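Local coordinates for penicillin-binding protein 1A (Mycobacterium tuberculosis, PDB 5CXW), which polymerises glycan strands and cross-links their peptides in building mycobacterial peptidoglycan, the cross-linking being done by the penicillin-sensitive transpeptidase domain at its C-terminal end, at residues T140-E145 with G375-P380; E145-K148 with S154-R157. All coordinates share one frame; numbering follows the deposited sequence. Where two conformers were deposited one is given.

Contact 1 (T140-E145 with G375-P380); sequences TCNIAE and GVPPPP
A water molecule joins Asn142 to Pro377: it donates to the carbonyl O of Pro377 at 2.8 Å and accepts from ND2 of Asn142 at 2.9 Å. This bridge is the polar link between 140-145 and the extended, proline-rich tail 375-380, whose prolines have no amide hydrogen to offer. The same amide nitrogen also rests against the pyrrolidine ring, ND2 of Asn142 standing 3.7 Å from CG of Pro377, with CD and CB of that ring only slightly farther. The two side chains come at each other from opposite directions.

The other end of the amide is turned to its own helix. OD1 of Asn142 takes the backbone N-H of Glu145 at 2.8 Å, with an N-H...O angle of 167° and the donor nearly on the line of the C=O bond. That is a classic N-cap, satisfying an amide of the first turn of helix 143-149. The bond depends on chi1 of 71°, which sets CG between the backbone N and the carbonyl carbon and brings OD1 back over the helix start. With OD1 committed to the cap, ND2 is left facing the tail, and the cap and the water together should limit rotation of the amide.

Beside this polar pair, CB of Ala144 meets CG1 of Val376 at 4.2 Å, a light apolar touch.

The patch is small and partly buried, well away from the penicillin site. Cys141, disulfide-bonded to Cys138, is backbone-paired with Val118: strand 140-142, which runs straight into helix 143-149 of the transpeptidase domain, pairs with 117-119 in a two-stranded antiparallel sheet. The tail arrives after helix 343-356, with Gly375 N hydrogen-bonded to OD1 of Asn265 in helix 260-270.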
# COMPACT_ATOMS: atom_id res chain seq x y z
N THR A 140 -15.22 -20.22 12.71
CA THR A 140 -14.56 -19.26 13.63
C THR A 140 -13.06 -19.55 13.49
O THR A 140 -12.66 -20.71 13.53
CB THR A 140 -15.03 -19.45 15.07
OG1 THR A 140 -16.40 -19.08 15.15
CG2 THR A 140 -14.30 -18.57 16.04
N CYS A 141 -12.25 -18.53 13.21
CA CYS A 141 -10.77 -18.71 13.04
C CYS A 141 -10.09 -17.46 13.54
O CYS A 141 -10.74 -16.46 13.71
CB CYS A 141 -10.34 -18.99 11.60
SG CYS A 141 -10.70 -17.71 10.38
N ASN A 142 -8.80 -17.53 13.70
CA ASN A 142 -8.09 -16.38 14.19
C ASN A 142 -7.93 -15.26 13.17
O ASN A 142 -8.16 -15.43 11.96
CB ASN A 142 -6.79 -16.74 14.90
CG ASN A 142 -5.71 -17.23 13.95
OD1 ASN A 142 -5.43 -16.62 12.91
ND2 ASN A 142 -5.12 -18.38 14.30
N ILE A 143 -7.61 -14.10 13.71
CA ILE A 143 -7.48 -12.92 12.84
C ILE A 143 -6.28 -12.94 11.86
O ILE A 143 -6.32 -12.25 10.84
CB ILE A 143 -7.54 -11.62 13.64
CG1 ILE A 143 -6.40 -11.47 14.63
CG2 ILE A 143 -8.88 -11.49 14.31
CD1 ILE A 143 -6.41 -10.11 15.36
N ALA A 144 -5.27 -13.74 12.11
CA ALA A 144 -4.22 -13.96 11.12
C ALA A 144 -4.72 -14.79 9.91
O ALA A 144 -4.47 -14.41 8.74
CB ALA A 144 -3.05 -14.63 11.73
N GLU A 145 -5.45 -15.86 10.20
CA GLU A 145 -6.06 -16.69 9.17
C GLU A 145 -7.08 -15.87 8.39
O GLU A 145 -7.14 -15.96 7.17
CB GLU A 145 -6.65 -17.94 9.80
CG GLU A 145 -7.39 -18.87 8.85
CD GLU A 145 -6.53 -19.83 8.07
OE1 GLU A 145 -7.11 -20.58 7.25
OE2 GLU A 145 -5.31 -19.86 8.29
N GLY A 375 3.64 -14.24 16.88
CA GLY A 375 3.47 -14.75 15.54
C GLY A 375 2.18 -15.58 15.33
O GLY A 375 1.34 -15.66 16.24
N VAL A 376 2.07 -16.16 14.15
CA VAL A 376 0.83 -16.86 13.71
C VAL A 376 0.74 -18.14 14.51
O VAL A 376 1.72 -18.89 14.47
CB VAL A 376 0.83 -17.15 12.23
CG1 VAL A 376 -0.47 -17.88 11.82
CG2 VAL A 376 0.96 -15.87 11.42
N PRO A 377 -0.41 -18.43 15.16
CA PRO A 377 -0.55 -19.69 15.90
C PRO A 377 -0.35 -20.90 15.01
O PRO A 377 -0.88 -20.93 13.92
CB PRO A 377 -2.01 -19.65 16.39
CG PRO A 377 -2.25 -18.19 16.60
CD PRO A 377 -1.54 -17.51 15.48
N PRO A 378 0.44 -21.88 15.46
CA PRO A 378 0.55 -23.06 14.59
C PRO A 378 -0.82 -23.76 14.50
O PRO A 378 -1.55 -23.77 15.47
CB PRO A 378 1.58 -23.94 15.32
CG PRO A 378 2.38 -22.94 16.13
CD PRO A 378 1.37 -21.94 16.60
N PRO A 379 -1.16 -24.35 13.34
CA PRO A 379 -2.49 -24.98 13.31
C PRO A 379 -2.47 -26.34 14.08
O PRO A 379 -1.39 -26.95 14.20
CB PRO A 379 -2.74 -25.16 11.81
CG PRO A 379 -1.38 -25.06 11.14
CD PRO A 379 -0.34 -24.78 12.20
N PRO A 380 -3.63 -26.76 14.66
CA PRO A 380 -3.82 -28.11 15.26
C PRO A 380 -3.19 -29.30 14.51
O PRO A 380 -2.20 -29.87 14.99
CB PRO A 380 -5.35 -28.26 15.29
CG PRO A 380 -5.88 -26.85 15.40
CD PRO A 380 -4.78 -25.88 14.99
O HOH W 1 -3.13 -19.83 12.75

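Contact 2 (E145-K148 with S154-R157); sequences EALK and SYYR
Ala146 and Ser154 mark the nearest approach of the two backbones, their CA atoms 6.4 Å apart, where successive helices 143-149 and 152-161 of the transpeptidase domain meet across a short connection. Small residues at this point let the helices come close: CB of Ala146 lies 3.6 Å from CB of Ser154, and both side chains start out toward the other helix.

Tyr155 carries most of the remaining contact. Its ring reaches across to helix 143-149, and the CE1 corner comes obliquely against the peptide joining Ala146 and Leu147, where CE1 of Tyr155 is 3.7 Å from the carbonyl C of Ala146. The same CE1 also packs on the methyl of Ala146, at 3.8 Å from CB. Farther out, the phenol end comes up against Leu147, whose CB sits 3.6 Å from OH of Tyr155, while the CD1 branch of Leu147 covers CZ of Tyr155 at 4.0 Å. Chi1 of Leu147, -175°, holds CG anti to the backbone N, and the leucine and tyrosine side chains then pass each other at a slant. Lys100 and Leu104 of helix 100-109 touch both of them. This packing lies near the active site, the side chain of Leu147 being about 7 Å from that of Ser97, the probable acyl-ester serine.

Between 145-148 and 154-157 the chemistry is van der Waals packing, with no hydrogen bond from one segment to the other. The buried phenol hydroxyl of Tyr155 finds its polar partner in the carbonyl O of Ile143, just before 145-148. That hydrogen bond ties the ring to the first turn of the neighbouring helix and satisfies its one polar group, while the rest of the side chain is held by apolar contacts.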
# COMPACT_ATOMS: atom_id res chain seq x y z
N GLU A 145 -5.45 -15.86 10.20
CA GLU A 145 -6.06 -16.69 9.17
C GLU A 145 -7.08 -15.87 8.39
O GLU A 145 -7.14 -15.96 7.17
CB GLU A 145 -6.65 -17.94 9.80
CG GLU A 145 -7.39 -18.87 8.85
CD GLU A 145 -6.53 -19.83 8.07
OE1 GLU A 145 -7.11 -20.58 7.25
OE2 GLU A 145 -5.31 -19.86 8.29
N ALA A 146 -7.89 -15.05 9.08
CA ALA A 146 -8.88 -14.23 8.38
C ALA A 146 -8.22 -13.16 7.52
O ALA A 146 -8.82 -12.77 6.55
CB ALA A 146 -9.86 -13.60 9.38
N LEU A 147 -7.01 -12.73 7.85
CA LEU A 147 -6.33 -11.75 7.00
C LEU A 147 -5.90 -12.44 5.69
O LEU A 147 -6.09 -11.91 4.58
CB LEU A 147 -5.11 -11.14 7.67
CG LEU A 147 -4.43 -10.01 6.87
CD1 LEU A 147 -5.27 -8.69 6.85
CD2 LEU A 147 -3.07 -9.75 7.47
N LYS A 148 -5.28 -13.61 5.85
CA LYS A 148 -4.82 -14.40 4.67
C LYS A 148 -6.01 -14.69 3.76
O LYS A 148 -5.93 -14.51 2.54
CB LYS A 148 -4.10 -15.65 5.14
CG LYS A 148 -3.63 -16.55 4.01
CD LYS A 148 -2.91 -17.79 4.52
CE LYS A 148 -3.77 -18.76 5.29
NZ LYS A 148 -2.89 -19.79 5.97
N SER A 154 -15.13 -11.22 9.16
CA SER A 154 -14.28 -11.32 10.34
C SER A 154 -13.64 -9.98 10.67
O SER A 154 -13.55 -9.57 11.83
CB SER A 154 -13.16 -12.32 10.04
OG SER A 154 -13.67 -13.61 9.67
N TYR A 155 -13.19 -9.28 9.63
CA TYR A 155 -12.50 -7.97 9.81
C TYR A 155 -13.51 -6.90 10.26
O TYR A 155 -13.15 -5.98 10.98
CB TYR A 155 -11.60 -7.59 8.59
CG TYR A 155 -10.23 -8.10 8.95
CD1 TYR A 155 -9.91 -9.46 8.90
CD2 TYR A 155 -9.29 -7.27 9.47
CE1 TYR A 155 -8.68 -9.95 9.38
CE2 TYR A 155 -8.07 -7.70 9.96
CZ TYR A 155 -7.76 -9.04 9.92
OH TYR A 155 -6.59 -9.49 10.46
N TYR A 156 -14.76 -6.96 9.78
CA TYR A 156 -15.83 -6.08 10.31
C TYR A 156 -16.03 -6.33 11.80
O TYR A 156 -16.05 -5.38 12.60
CB TYR A 156 -17.13 -6.29 9.57
CG TYR A 156 -17.69 -5.07 8.92
CD1 TYR A 156 -17.27 -4.68 7.69
CD2 TYR A 156 -18.68 -4.31 9.53
CE1 TYR A 156 -17.75 -3.55 7.07
CE2 TYR A 156 -19.24 -3.21 8.90
CZ TYR A 156 -18.74 -2.82 7.68
OH TYR A 156 -19.31 -1.74 7.01
N ARG A 157 -16.14 -7.59 12.22
CA ARG A 157 -16.29 -7.90 13.62
C ARG A 157 -15.05 -7.46 14.42
O ARG A 157 -15.18 -7.04 15.59
CB ARG A 157 -16.57 -9.39 13.88
CG ARG A 157 -17.90 -9.89 13.40
CD ARG A 157 -18.17 -11.28 13.95
NE ARG A 157 -19.56 -11.71 13.65
CZ ARG A 157 -19.94 -12.29 12.49
NH1 ARG A 157 -19.09 -12.63 11.57
NH2 ARG A 157 -21.24 -12.57 12.30

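How the contacts relate
The two contacts lie on the same side of the chain's centre, their own centres about 11 Å apart, and both use helix 143-149: Glu145 belongs to each. Along the sequence, 140-145 runs directly into 145-148, followed closely by 154-157, whereas 375-380 returns some 230 residues later at the end of the modelled chain. Contact 2 is the inner one, joining two consecutive helices near the active site; contact 1 lies farther from the chain's centre, where the tail passes the helix start. Tyr155 OH of contact 2 probably hydrogen-bonds to Ile143 O of 140-145 (2.8 Å). Helix 143-149 thus touches both the packing near the active site and the C-terminal tail.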